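Local coordinates for protein ORF10 (PDB 6RIW) that probably condenses acyl chains during polyunsaturated fatty acid synthesis, this chain being the ketosynthase-chain length factor didomain of a longer protein, at residues G568-G573 and W653-P658; V576-A581 and A687-A692; M556-A561 and S647-L652. One frame throughout, in Å; residues are numbered along the deposited sequence.

Contact 1. Residues G568-G573 and W653-P658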
ATOM      1  N   GLY A 568      17.533 -18.334  -6.388  1.00 13.71           N
ATOM      2  CA  GLY A 568      17.316 -18.187  -7.810  1.00 17.81           C
ATOM      3  C   GLY A 568      18.529 -17.797  -8.626  1.00 20.39           C
ATOM      4  O   GLY A 568      18.392 -17.568  -9.830  1.00 22.38           O
ATOM      5  N   GLY A 569      19.706 -17.702  -8.010  1.00 21.39           N
ATOM      6  CA  GLY A 569      20.909 -17.327  -8.739  1.00 21.83           C
ATOM      7  C   GLY A 569      20.911 -15.914  -9.283  1.00 23.63           C
ATOM      8  O   GLY A 569      21.566 -15.643 -10.298  1.00 20.78           O
ATOM      9  N   LEU A 570      20.194 -14.994  -8.645  1.00 19.06           N
ATOM     10  CA  LEU A 570      20.176 -13.635  -9.165  1.00 17.15           C
ATOM     11  C   LEU A 570      21.545 -12.967  -9.000  1.00 18.42           C
ATOM     12  O   LEU A 570      22.371 -13.370  -8.181  1.00 16.96           O
ATOM     13  CB  LEU A 570      19.088 -12.810  -8.471  1.00 16.80           C
ATOM     14  CG  LEU A 570      17.649 -13.281  -8.737  1.00 17.81           C
ATOM     15  CD1 LEU A 570      16.641 -12.260  -8.225  1.00 18.19           C
ATOM     16  CD2 LEU A 570      17.404 -13.565 -10.225  1.00 18.55           C
ATOM     17  N   VAL A 571      21.755 -11.912  -9.786  1.00 19.83           N
ATOM     18  CA  VAL A 571      23.020 -11.183  -9.878  1.00 22.61           C
ATOM     19  C   VAL A 571      22.769  -9.716  -9.548  1.00 21.97           C
ATOM     20  O   VAL A 571      21.833  -9.110 -10.084  1.00 20.07           O
ATOM     21  CB  VAL A 571      23.628 -11.308 -11.291  1.00 23.25           C
ATOM     22  CG1 VAL A 571      24.907 -10.471 -11.405  1.00 24.92           C
ATOM     23  CG2 VAL A 571      23.895 -12.780 -11.626  1.00 23.13           C
ATOM     24  N   GLU A 572      23.631  -9.140  -8.706  1.00 22.13           N
ATOM     25  CA  GLU A 572      23.512  -7.736  -8.329  1.00 22.80           C
ATOM     26  C   GLU A 572      23.694  -6.811  -9.529  1.00 24.82           C
ATOM     27  O   GLU A 572      24.381  -7.137 -10.506  1.00 21.27           O
ATOM     28  CB  GLU A 572      24.541  -7.392  -7.247  1.00 26.73           C
ATOM     29  CG  GLU A 572      24.511  -8.335  -6.057  1.00 29.53           C
ATOM     30  CD  GLU A 572      25.416  -7.900  -4.894  1.00 42.11           C
ATOM     31  OE1 GLU A 572      26.369  -7.105  -5.106  1.00 36.71           O
ATOM     32  OE2 GLU A 572      25.169  -8.375  -3.759  1.00 43.75           O
ATOM     33  N   GLY A 573      23.049  -5.646  -9.454  1.00 20.99           N
ATOM     34  CA  GLY A 573      23.217  -4.609 -10.451  1.00 22.06           C
ATOM     35  C   GLY A 573      22.365  -4.739 -11.688  1.00 24.65           C
ATOM     36  O   GLY A 573      22.634  -4.061 -12.681  1.00 25.83           O
ATOM     37  N   TRP A 653      20.715  -5.151  -3.407  1.00 19.10           N
ATOM     38  CA  TRP A 653      21.151  -5.869  -4.599  1.00 20.88           C
ATOM     39  C   TRP A 653      21.486  -4.940  -5.757  1.00 18.08           C
ATOM     40  O   TRP A 653      21.856  -5.425  -6.834  1.00 20.18           O
ATOM     41  CB  TRP A 653      20.072  -6.873  -5.030  1.00 17.67           C
ATOM     42  CG  TRP A 653      19.994  -8.092  -4.148  1.00 19.46           C
ATOM     43  CD1 TRP A 653      19.430  -8.181  -2.899  1.00 18.20           C
ATOM     44  CD2 TRP A 653      20.510  -9.392  -4.442  1.00 21.91           C
ATOM     45  NE1 TRP A 653      19.562  -9.457  -2.407  1.00 19.27           N
ATOM     46  CE2 TRP A 653      20.220 -10.221  -3.335  1.00 21.37           C
ATOM     47  CE3 TRP A 653      21.179  -9.945  -5.546  1.00 21.87           C
ATOM     48  CZ2 TRP A 653      20.576 -11.571  -3.298  1.00 19.35           C
ATOM     49  CZ3 TRP A 653      21.539 -11.278  -5.503  1.00 20.28           C
ATOM     50  CH2 TRP A 653      21.229 -12.080  -4.393  1.00 21.92           C
ATOM     51  N   ASP A 654      21.352  -3.624  -5.566  1.00 17.59           N
ATOM     52  CA  ASP A 654      21.512  -2.637  -6.635  1.00 19.57           C
ATOM     53  C   ASP A 654      20.632  -2.967  -7.845  1.00 22.23           C
ATOM     54  O   ASP A 654      21.078  -2.919  -8.994  1.00 20.26           O
ATOM     55  CB  ASP A 654      22.994  -2.512  -7.033  1.00 23.53           C
ATOM     56  CG  ASP A 654      23.301  -1.236  -7.807  1.00 28.79           C
ATOM     57  OD1 ASP A 654      22.575  -0.208  -7.649  1.00 26.61           O
ATOM     58  OD2 ASP A 654      24.287  -1.273  -8.593  1.00 25.79           O
ATOM     59  N   PHE A 655      19.361  -3.296  -7.599  1.00 17.65           N
ATOM     60  CA  PHE A 655      18.437  -3.563  -8.697  1.00 16.71           C
ATOM     61  C   PHE A 655      17.871  -2.255  -9.224  1.00 20.03           C
ATOM     62  O   PHE A 655      17.684  -1.300  -8.469  1.00 22.50           O
ATOM     63  CB  PHE A 655      17.275  -4.456  -8.232  1.00 16.46           C
ATOM     64  CG  PHE A 655      17.654  -5.898  -7.988  1.00 18.82           C
ATOM     65  CD1 PHE A 655      18.678  -6.499  -8.707  1.00 16.63           C
ATOM     66  CD2 PHE A 655      16.954  -6.657  -7.053  1.00 17.55           C
ATOM     67  CE1 PHE A 655      19.008  -7.859  -8.484  1.00 16.42           C
ATOM     68  CE2 PHE A 655      17.269  -7.997  -6.824  1.00 18.57           C
ATOM     69  CZ  PHE A 655      18.301  -8.600  -7.547  1.00 17.07           C
ATOM     70  N   SER A 656      17.541  -2.236 -10.521  1.00 18.67           N
ATOM     71  CA  SER A 656      17.014  -1.037 -11.160  1.00 20.12           C
ATOM     72  C   SER A 656      15.578  -1.169 -11.670  1.00 18.83           C
ATOM     73  O   SER A 656      15.052  -0.201 -12.238  1.00 18.43           O
ATOM     74  CB  SER A 656      17.917  -0.614 -12.337  1.00 19.62           C
ATOM     75  OG  SER A 656      17.957  -1.618 -13.351  1.00 19.93           O
ATOM     76  N   GLY A 657      14.929  -2.323 -11.510  1.00 18.35           N
ATOM     77  CA  GLY A 657      13.533  -2.442 -11.904  1.00 17.48           C
ATOM     78  C   GLY A 657      12.608  -1.780 -10.903  1.00 17.26           C
ATOM     79  O   GLY A 657      13.021  -1.286  -9.847  1.00 17.53           O
ATOM     80  N   PRO A 658      11.316  -1.730 -11.235  1.00 17.34           N
ATOM     81  CA  PRO A 658      10.347  -1.160 -10.284  1.00 18.10           C
ATOM     82  C   PRO A 658      10.297  -1.970  -8.991  1.00 16.52           C
ATOM     83  O   PRO A 658      10.394  -3.194  -9.011  1.00 15.62           O
ATOM     84  CB  PRO A 658       9.018  -1.221 -11.050  1.00 17.02           C
ATOM     85  CG  PRO A 658       9.205  -2.314 -12.066  1.00 17.42           C
ATOM     86  CD  PRO A 658      10.671  -2.229 -12.459  1.00 17.48           C
TER
HETATM   87  O   HOH W   1      20.345  -2.347 -14.076  1.00 28.78           O

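Contact 2. Residues V576-A581 and A687-A692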
ATOM      1  N   VAL A 576      15.973  -5.812 -12.297  1.00 15.94           N
ATOM      2  CA  VAL A 576      15.105  -6.786 -11.636  1.00 16.57           C
ATOM      3  C   VAL A 576      14.057  -6.011 -10.861  1.00 16.09           C
ATOM      4  O   VAL A 576      14.383  -5.018 -10.194  1.00 15.53           O
ATOM      5  CB  VAL A 576      15.900  -7.714 -10.696  1.00 14.62           C
ATOM      6  CG1 VAL A 576      14.976  -8.538  -9.745  1.00 12.67           C
ATOM      7  CG2 VAL A 576      16.759  -8.660 -11.512  1.00 15.83           C
ATOM      8  N   ALA A 577      12.805  -6.466 -10.942  1.00 13.79           N
ATOM      9  CA  ALA A 577      11.698  -5.853 -10.209  1.00 14.65           C
ATOM     10  C   ALA A 577      11.418  -6.588  -8.895  1.00 15.18           C
ATOM     11  O   ALA A 577      11.644  -7.793  -8.766  1.00 11.51           O
ATOM     12  CB  ALA A 577      10.431  -5.830 -11.066  1.00 12.03           C
ATOM     13  N   VAL A 578      10.925  -5.841  -7.908  1.00 13.52           N
ATOM     14  CA  VAL A 578      10.570  -6.397  -6.603  1.00 12.49           C
ATOM     15  C   VAL A 578       9.123  -6.004  -6.322  1.00 15.05           C
ATOM     16  O   VAL A 578       8.811  -4.807  -6.244  1.00 15.77           O
ATOM     17  CB  VAL A 578      11.498  -5.892  -5.486  1.00 14.58           C
ATOM     18  CG1 VAL A 578      11.133  -6.528  -4.145  1.00 13.51           C
ATOM     19  CG2 VAL A 578      12.987  -6.207  -5.797  1.00 14.52           C
ATOM     20  N   LEU A 579       8.234  -6.993  -6.220  1.00 11.90           N
ATOM     21  CA  LEU A 579       6.833  -6.748  -5.915  1.00 11.11           C
ATOM     22  C   LEU A 579       6.547  -7.345  -4.549  1.00 12.96           C
ATOM     23  O   LEU A 579       6.858  -8.516  -4.314  1.00 15.45           O
ATOM     24  CB  LEU A 579       5.913  -7.388  -6.967  1.00 11.66           C
ATOM     25  CG  LEU A 579       6.227  -7.087  -8.437  1.00 14.83           C
ATOM     26  CD1 LEU A 579       5.239  -7.827  -9.299  1.00 11.47           C
ATOM     27  CD2 LEU A 579       6.141  -5.579  -8.719  1.00 14.78           C
ATOM     28  N   VAL A 580       5.990  -6.553  -3.636  1.00 10.88           N
ATOM     29  CA  VAL A 580       5.696  -7.070  -2.300  1.00 10.08           C
ATOM     30  C   VAL A 580       4.180  -7.088  -2.114  1.00 11.15           C
ATOM     31  O   VAL A 580       3.543  -6.033  -2.035  1.00 10.61           O
ATOM     32  CB  VAL A 580       6.379  -6.243  -1.205  1.00 13.18           C
ATOM     33  CG1 VAL A 580       6.031  -6.800   0.177  1.00 12.31           C
ATOM     34  CG2 VAL A 580       7.905  -6.238  -1.418  1.00 15.87           C
ATOM     35  N   ALA A 581       3.613  -8.286  -2.014  1.00  9.89           N
ATOM     36  CA  ALA A 581       2.208  -8.458  -1.675  1.00  9.88           C
ATOM     37  C   ALA A 581       2.015  -8.247  -0.181  1.00 12.74           C
ATOM     38  O   ALA A 581       2.672  -8.899   0.633  1.00 11.10           O
ATOM     39  CB  ALA A 581       1.737  -9.856  -2.083  1.00 10.73           C
ATOM     40  N   ALA A 687      14.132 -10.455 -14.261  1.00 15.01           N
ATOM     41  CA  ALA A 687      13.512 -11.344 -13.279  1.00 12.42           C
ATOM     42  C   ALA A 687      12.620 -10.497 -12.394  1.00 14.70           C
ATOM     43  O   ALA A 687      12.758  -9.270 -12.347  1.00 15.45           O
ATOM     44  CB  ALA A 687      14.535 -12.087 -12.408  1.00 13.72           C
ATOM     45  N   VAL A 688      11.712 -11.162 -11.680  1.00 14.44           N
ATOM     46  CA  VAL A 688      10.833 -10.486 -10.731  1.00 13.62           C
ATOM     47  C   VAL A 688      10.851 -11.268  -9.430  1.00 13.48           C
ATOM     48  O   VAL A 688      10.656 -12.491  -9.433  1.00 13.86           O
ATOM     49  CB  VAL A 688       9.391 -10.359 -11.261  1.00 14.70           C
ATOM     50  CG1 VAL A 688       8.467  -9.766 -10.184  1.00 12.41           C
ATOM     51  CG2 VAL A 688       9.342  -9.528 -12.546  1.00 12.91           C
ATOM     52  N   ILE A 689      11.151 -10.579  -8.335  1.00  9.91           N
ATOM     53  CA  ILE A 689      11.002 -11.150  -7.002  1.00 11.77           C
ATOM     54  C   ILE A 689       9.587 -10.831  -6.566  1.00 12.20           C
ATOM     55  O   ILE A 689       9.188  -9.659  -6.572  1.00 12.24           O
ATOM     56  CB  ILE A 689      12.013 -10.548  -6.015  1.00 13.21           C
ATOM     57  CG1 ILE A 689      13.445 -10.800  -6.486  1.00 14.89           C
ATOM     58  CG2 ILE A 689      11.781 -11.109  -4.624  1.00 12.36           C
ATOM     59  CD1 ILE A 689      14.505 -10.301  -5.519  1.00 13.15           C
ATOM     60  N   ILE A 690       8.816 -11.852  -6.197  1.00 12.25           N
ATOM     61  CA  ILE A 690       7.508 -11.616  -5.583  1.00 10.35           C
ATOM     62  C   ILE A 690       7.616 -12.044  -4.130  1.00 11.23           C
ATOM     63  O   ILE A 690       7.776 -13.232  -3.845  1.00 10.59           O
ATOM     64  CB  ILE A 690       6.372 -12.365  -6.282  1.00 10.91           C
ATOM     65  CG1 ILE A 690       6.344 -11.995  -7.774  1.00 10.17           C
ATOM     66  CG2 ILE A 690       5.034 -11.995  -5.576  1.00 12.62           C
ATOM     67  CD1 ILE A 690       5.265 -12.735  -8.566  1.00 11.82           C
ATOM     68  N   ALA A 691       7.566 -11.084  -3.216  1.00  9.65           N
ATOM     69  CA  ALA A 691       7.599 -11.395  -1.794  1.00 10.06           C
ATOM     70  C   ALA A 691       6.231 -11.100  -1.197  1.00  9.76           C
ATOM     71  O   ALA A 691       5.398 -10.384  -1.776  1.00 13.57           O
ATOM     72  CB  ALA A 691       8.697 -10.599  -1.070  1.00 13.32           C
ATOM     73  N   ALA A 692       5.973 -11.691  -0.047  1.00  9.65           N
ATOM     74  CA  ALA A 692       4.671 -11.506   0.572  1.00  8.93           C
ATOM     75  C   ALA A 692       4.879 -11.550   2.068  1.00 12.74           C
ATOM     76  O   ALA A 692       5.667 -12.359   2.548  1.00 10.56           O
ATOM     77  CB  ALA A 692       3.683 -12.599   0.159  1.00 11.10           C
TER

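Contact 3. Residues M556-A561 and S647-L652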
ATOM      1  N   MET A 556      11.072  -9.349   8.176  1.00 16.26           N
ATOM      2  CA  MET A 556      10.669 -10.666   7.691  1.00 15.02           C
ATOM      3  C   MET A 556      10.666 -10.722   6.175  1.00 18.06           C
ATOM      4  O   MET A 556      11.131 -11.710   5.591  1.00 17.27           O
ATOM      5  CB  MET A 556       9.285 -11.041   8.212  1.00 19.06           C
ATOM      6  CG  MET A 556       9.232 -11.295   9.686  1.00 23.62           C
ATOM      7  SD  MET A 556       9.518 -13.031  10.053  1.00 35.76           S
ATOM      8  CE  MET A 556       8.027 -13.777   9.398  1.00 20.83           C
ATOM      9  N   MET A 557      10.110  -9.687   5.520  1.00 17.11           N
ATOM     10  CA  MET A 557      10.069  -9.658   4.060  1.00 15.11           C
ATOM     11  C   MET A 557      11.479  -9.612   3.483  1.00 16.01           C
ATOM     12  O   MET A 557      11.783 -10.276   2.483  1.00 15.58           O
ATOM     13  CB  MET A 557       9.261  -8.444   3.573  1.00 14.51           C
ATOM     14  CG  MET A 557       9.414  -8.158   2.064  1.00 18.30           C
ATOM     15  SD  MET A 557      10.762  -6.982   1.696  1.00 24.28           S
ATOM     16  CE  MET A 557      11.056  -7.334  -0.040  1.00 20.29           C
ATOM     17  N   MET A 558      12.354  -8.831   4.101  1.00 13.58           N
ATOM     18  CA  MET A 558      13.697  -8.665   3.554  1.00 16.39           C
ATOM     19  C   MET A 558      14.469  -9.972   3.599  1.00 15.71           C
ATOM     20  O   MET A 558      15.192 -10.311   2.654  1.00 15.11           O
ATOM     21  CB  MET A 558      14.438  -7.577   4.331  1.00 16.53           C
ATOM     22  CG  MET A 558      13.953  -6.174   3.996  1.00 20.10           C
ATOM     23  SD  MET A 558      14.268  -5.097   5.409  1.00 31.05           S
ATOM     24  CE  MET A 558      16.015  -4.836   5.156  1.00 26.34           C
ATOM     25  N   GLN A 559      14.336 -10.716   4.701  1.00 16.07           N
ATOM     26  CA  GLN A 559      15.068 -11.972   4.842  1.00 16.12           C
ATOM     27  C   GLN A 559      14.610 -13.010   3.818  1.00 17.57           C
ATOM     28  O   GLN A 559      15.445 -13.663   3.183  1.00 16.66           O
ATOM     29  CB  GLN A 559      14.912 -12.517   6.258  1.00 20.21           C
ATOM     30  CG  GLN A 559      15.743 -13.732   6.539  1.00 24.74           C
ATOM     31  CD  GLN A 559      15.975 -13.919   8.024  1.00 32.35           C
ATOM     32  OE1 GLN A 559      15.058 -14.285   8.760  1.00 34.41           O
ATOM     33  NE2 GLN A 559      17.200 -13.643   8.474  1.00 33.20           N
ATOM     34  N   VAL A 560      13.291 -13.195   3.646  1.00 13.01           N
ATOM     35  CA  VAL A 560      12.853 -14.232   2.709  1.00 14.85           C
ATOM     36  C   VAL A 560      13.160 -13.823   1.273  1.00 14.46           C
ATOM     37  O   VAL A 560      13.510 -14.672   0.442  1.00 14.84           O
ATOM     38  CB  VAL A 560      11.363 -14.602   2.889  1.00 15.27           C
ATOM     39  CG1 VAL A 560      11.109 -15.214   4.269  1.00 15.45           C
ATOM     40  CG2 VAL A 560      10.409 -13.395   2.624  1.00 12.24           C
ATOM     41  N   ALA A 561      13.037 -12.530   0.954  1.00 12.07           N
ATOM     42  CA  ALA A 561      13.323 -12.074  -0.407  1.00 12.72           C
ATOM     43  C   ALA A 561      14.796 -12.260  -0.742  1.00 15.36           C
ATOM     44  O   ALA A 561      15.143 -12.725  -1.835  1.00 14.30           O
ATOM     45  CB  ALA A 561      12.945 -10.596  -0.587  1.00 13.50           C
ATOM     46  N   SER A 647      12.132  -1.400  -1.628  1.00 14.82           N
ATOM     47  CA  SER A 647      13.332  -0.605  -1.920  1.00 20.35           C
ATOM     48  C   SER A 647      14.563  -1.111  -1.193  1.00 19.02           C
ATOM     49  O   SER A 647      15.676  -1.001  -1.720  1.00 19.37           O
ATOM     50  CB  SER A 647      13.108   0.852  -1.512  1.00 19.04           C
ATOM     51  OG  SER A 647      12.167   1.444  -2.377  1.00 22.48           O
ATOM     52  N   ARG A 648      14.403  -1.629   0.023  1.00 14.68           N
ATOM     53  CA  ARG A 648      15.579  -2.058   0.778  1.00 19.25           C
ATOM     54  C   ARG A 648      16.257  -3.247   0.111  1.00 20.58           C
ATOM     55  O   ARG A 648      17.493  -3.371   0.162  1.00 19.24           O
ATOM     56  CB  ARG A 648      15.197  -2.420   2.214  1.00 19.32           C
ATOM     57  CG  ARG A 648      14.903  -1.218   3.105  1.00 20.50           C
ATOM     58  CD  ARG A 648      14.614  -1.683   4.525  1.00 22.13           C
ATOM     59  NE  ARG A 648      13.618  -0.839   5.176  1.00 23.60           N
ATOM     60  CZ  ARG A 648      13.898   0.306   5.793  1.00 23.93           C
ATOM     61  NH1 ARG A 648      15.157   0.747   5.851  1.00 23.60           N
ATOM     62  NH2 ARG A 648      12.919   1.013   6.349  1.00 21.80           N
ATOM     63  N   ILE A 649      15.465  -4.124  -0.510  1.00 17.09           N
ATOM     64  CA  ILE A 649      16.027  -5.240  -1.272  1.00 16.60           C
ATOM     65  C   ILE A 649      16.705  -4.726  -2.537  1.00 17.35           C
ATOM     66  O   ILE A 649      17.842  -5.108  -2.847  1.00 20.66           O
ATOM     67  CB  ILE A 649      14.928  -6.273  -1.589  1.00 17.64           C
ATOM     68  CG1 ILE A 649      14.621  -7.095  -0.340  1.00 18.55           C
ATOM     69  CG2 ILE A 649      15.339  -7.186  -2.785  1.00 15.85           C
ATOM     70  CD1 ILE A 649      15.838  -7.902   0.174  1.00 24.06           C
ATOM     71  N   SER A 650      16.035  -3.825  -3.268  1.00 16.42           N
ATOM     72  CA  SER A 650      16.653  -3.222  -4.457  1.00 18.89           C
ATOM     73  C   SER A 650      17.930  -2.468  -4.123  1.00 20.36           C
ATOM     74  O   SER A 650      18.859  -2.421  -4.946  1.00 17.31           O
ATOM     75  CB  SER A 650      15.686  -2.259  -5.147  1.00 21.08           C
ATOM     76  OG  SER A 650      14.487  -2.926  -5.503  1.00 22.47           O
ATOM     77  N   ALA A 651      17.991  -1.839  -2.948  1.00 17.37           N
ATOM     78  CA  ALA A 651      19.222  -1.141  -2.584  1.00 21.53           C
ATOM     79  C   ALA A 651      20.317  -2.130  -2.200  1.00 22.70           C
ATOM     80  O   ALA A 651      21.489  -1.927  -2.540  1.00 25.82           O
ATOM     81  CB  ALA A 651      18.963  -0.139  -1.453  1.00 21.91           C
ATOM     82  N   LEU A 652      19.952  -3.216  -1.516  1.00 19.27           N
ATOM     83  CA  LEU A 652      20.925  -4.244  -1.153  1.00 22.06           C
ATOM     84  C   LEU A 652      21.529  -4.907  -2.385  1.00 23.62           C
ATOM     85  O   LEU A 652      22.734  -5.199  -2.421  1.00 23.95           O
ATOM     86  CB  LEU A 652      20.268  -5.299  -0.261  1.00 22.42           C
ATOM     87  CG  LEU A 652      21.124  -6.515   0.116  1.00 22.54           C
ATOM     88  CD1 LEU A 652      22.313  -6.076   0.979  1.00 29.84           C
ATOM     89  CD2 LEU A 652      20.299  -7.594   0.837  1.00 22.48           C
TER

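Contact 1. Residues G568-G573 and W653-P658
Gly573 and Trp653 meet where two helix-to-strand loops of a thiolase fold, in the chain length factor half, run past each other. Residues 568-573 leave helix 552-567 through a Schellman motif, with Gly569 at positive phi, and lead into strand 576-581; residues 653-658 join helix 642-653 to strand 659-663. The polar contacts are mostly backbone. Gly573 N donates to Trp653 O at 2.9 Å, and the same oxygen takes a CA-H contact from Glu572. Gly573 CA makes a similar contact with Asp654 O at 3.1 Å. A water donates to Gly573 O and sits 2.6 Å from Ser656 OG. Ser656 OG also bonds Arg313, and Asp654 OD1 has a salt bridge to Lys305 NZ and a hydrogen bond from Lys295 N, tying this corner to the ketosynthase half. Beside these bonds lie the aromatic contacts. Glu572 CG is 3.7 Å from Trp653 CE3, while Trp653 NE1 bonds Asp562. Leu570 CB and O both approach Trp653 CZ3, the oxygen at 3.5 Å, at the indole edge near its plane. With CG beside its backbone N (chi1 -65°), Leu570 crosses Phe655 at about a right angle, CD1 4.1 Å from CZ. In the plane of that ring, Val571 O lies 3.5 Å from Phe655 CE1.

Contact 2. Residues V576-A581 and A687-A692
Leu579 sets CG anti to its own carbonyl carbon (chi1 -50°), and Val688 on the neighbouring strand turns CG1 anti to its backbone N (chi1 175°); with these rotations Leu579 CD1 and Val688 CG1 come to 3.9 Å. They are diagonal neighbours on one face of the sheet, where Ala577 CB also leans on Val688 CG2 at 4.1 Å and Ala581 CB meets Ala692 CB at 4.0 Å. The other face carries Val576, Val578, Val580, Ala687, Ile689 and Ala691; there Val576 CG1 lies 4.3 Å from Ile689 CG1, and Val576 CG2 4.2 Å from Ala687 CB. Five backbone bonds hold the strands in parallel register, donors coming from each strand in turn. The straightest is Leu579 N to Ile689 O, 2.9 Å with 177° at the hydrogen, and Ala691 N returns a bond to Leu579 O at 2.9 Å. All twelve residues are buried. Helix 668-682 covers the face of Ala581, Ile690 and Ala692, and helix 642-653 touches Val578 and Val580 on the reverse. Strand 659-663 extends the sheet beyond 576-581, and strand 741-752 joins antiparallel beyond 687-694: the mixed, helix-covered sheet of the thiolase fold.

Contact 3. Residues M556-A561 and S647-L652
The guanidinium of Arg648 is gripped twice, its NE bonded to Gln554 OE1 and its NH2 to Thr638 OG1, while the aliphatic part of the same side chain presses on Met558. Gln554 belongs to the same helix as Met558, so the arginine reaches helix 552-567 through both a polar and an apolar contact, and the two bonds probably limit how far its head group can turn. A bend at the thioether (chi3 78°) folds the end of Met558 against the arginine: CE and SD both approach Arg648 CD, the methyl at 3.5 Å, and CE lies 3.9 Å from Arg648 CB. The next residue, Ile649, carries the rest of the interface, which is packing, mostly of apolar side chains. Ile649 points toward 556-561 and has the most surface covered in this contact. Its CG1 lies 3.6 Å from Met557 CE and 3.9 Å from Ala561 CB, while its CD1 sits 3.5 Å from Met558 O, against the helix backbone. Met557 reaches the isoleucine because its chain bends at chi2 (-92°). The axes of segments 556-561 and 647-652 approach to 10.0 Å and cross at -42°. Met557 also touches Val580 of strand 576-581, and Ile649 touches Val578 of the same strand. Two helices side by side on one face of a beta sheet, as here, form one helical layer of the layered thiolase fold.

Overall arrangement
All three contacts belong to the chain length factor half. Helix 552-567, its loop and strand 576-581 supply one segment to each; helix 642-653 and the loop after it supply the partner in contacts 3 and 1, strand 687-694 that in contact 2. Contact 2 lies in the buried sheet, contact 3 packs helices on one of its faces, and contact 1 is partly open to solvent. Chemistry follows place: regular backbone bonding in the sheet, methionine, isoleucine and the arginine stem between helices, and backbone bonds, water and aromatic rings in the loops. Pro658 O probably bonds Val578 N, Phe655 packs on Ile689 and its N probably bonds Ser650 O, and Met557 touches Ala691.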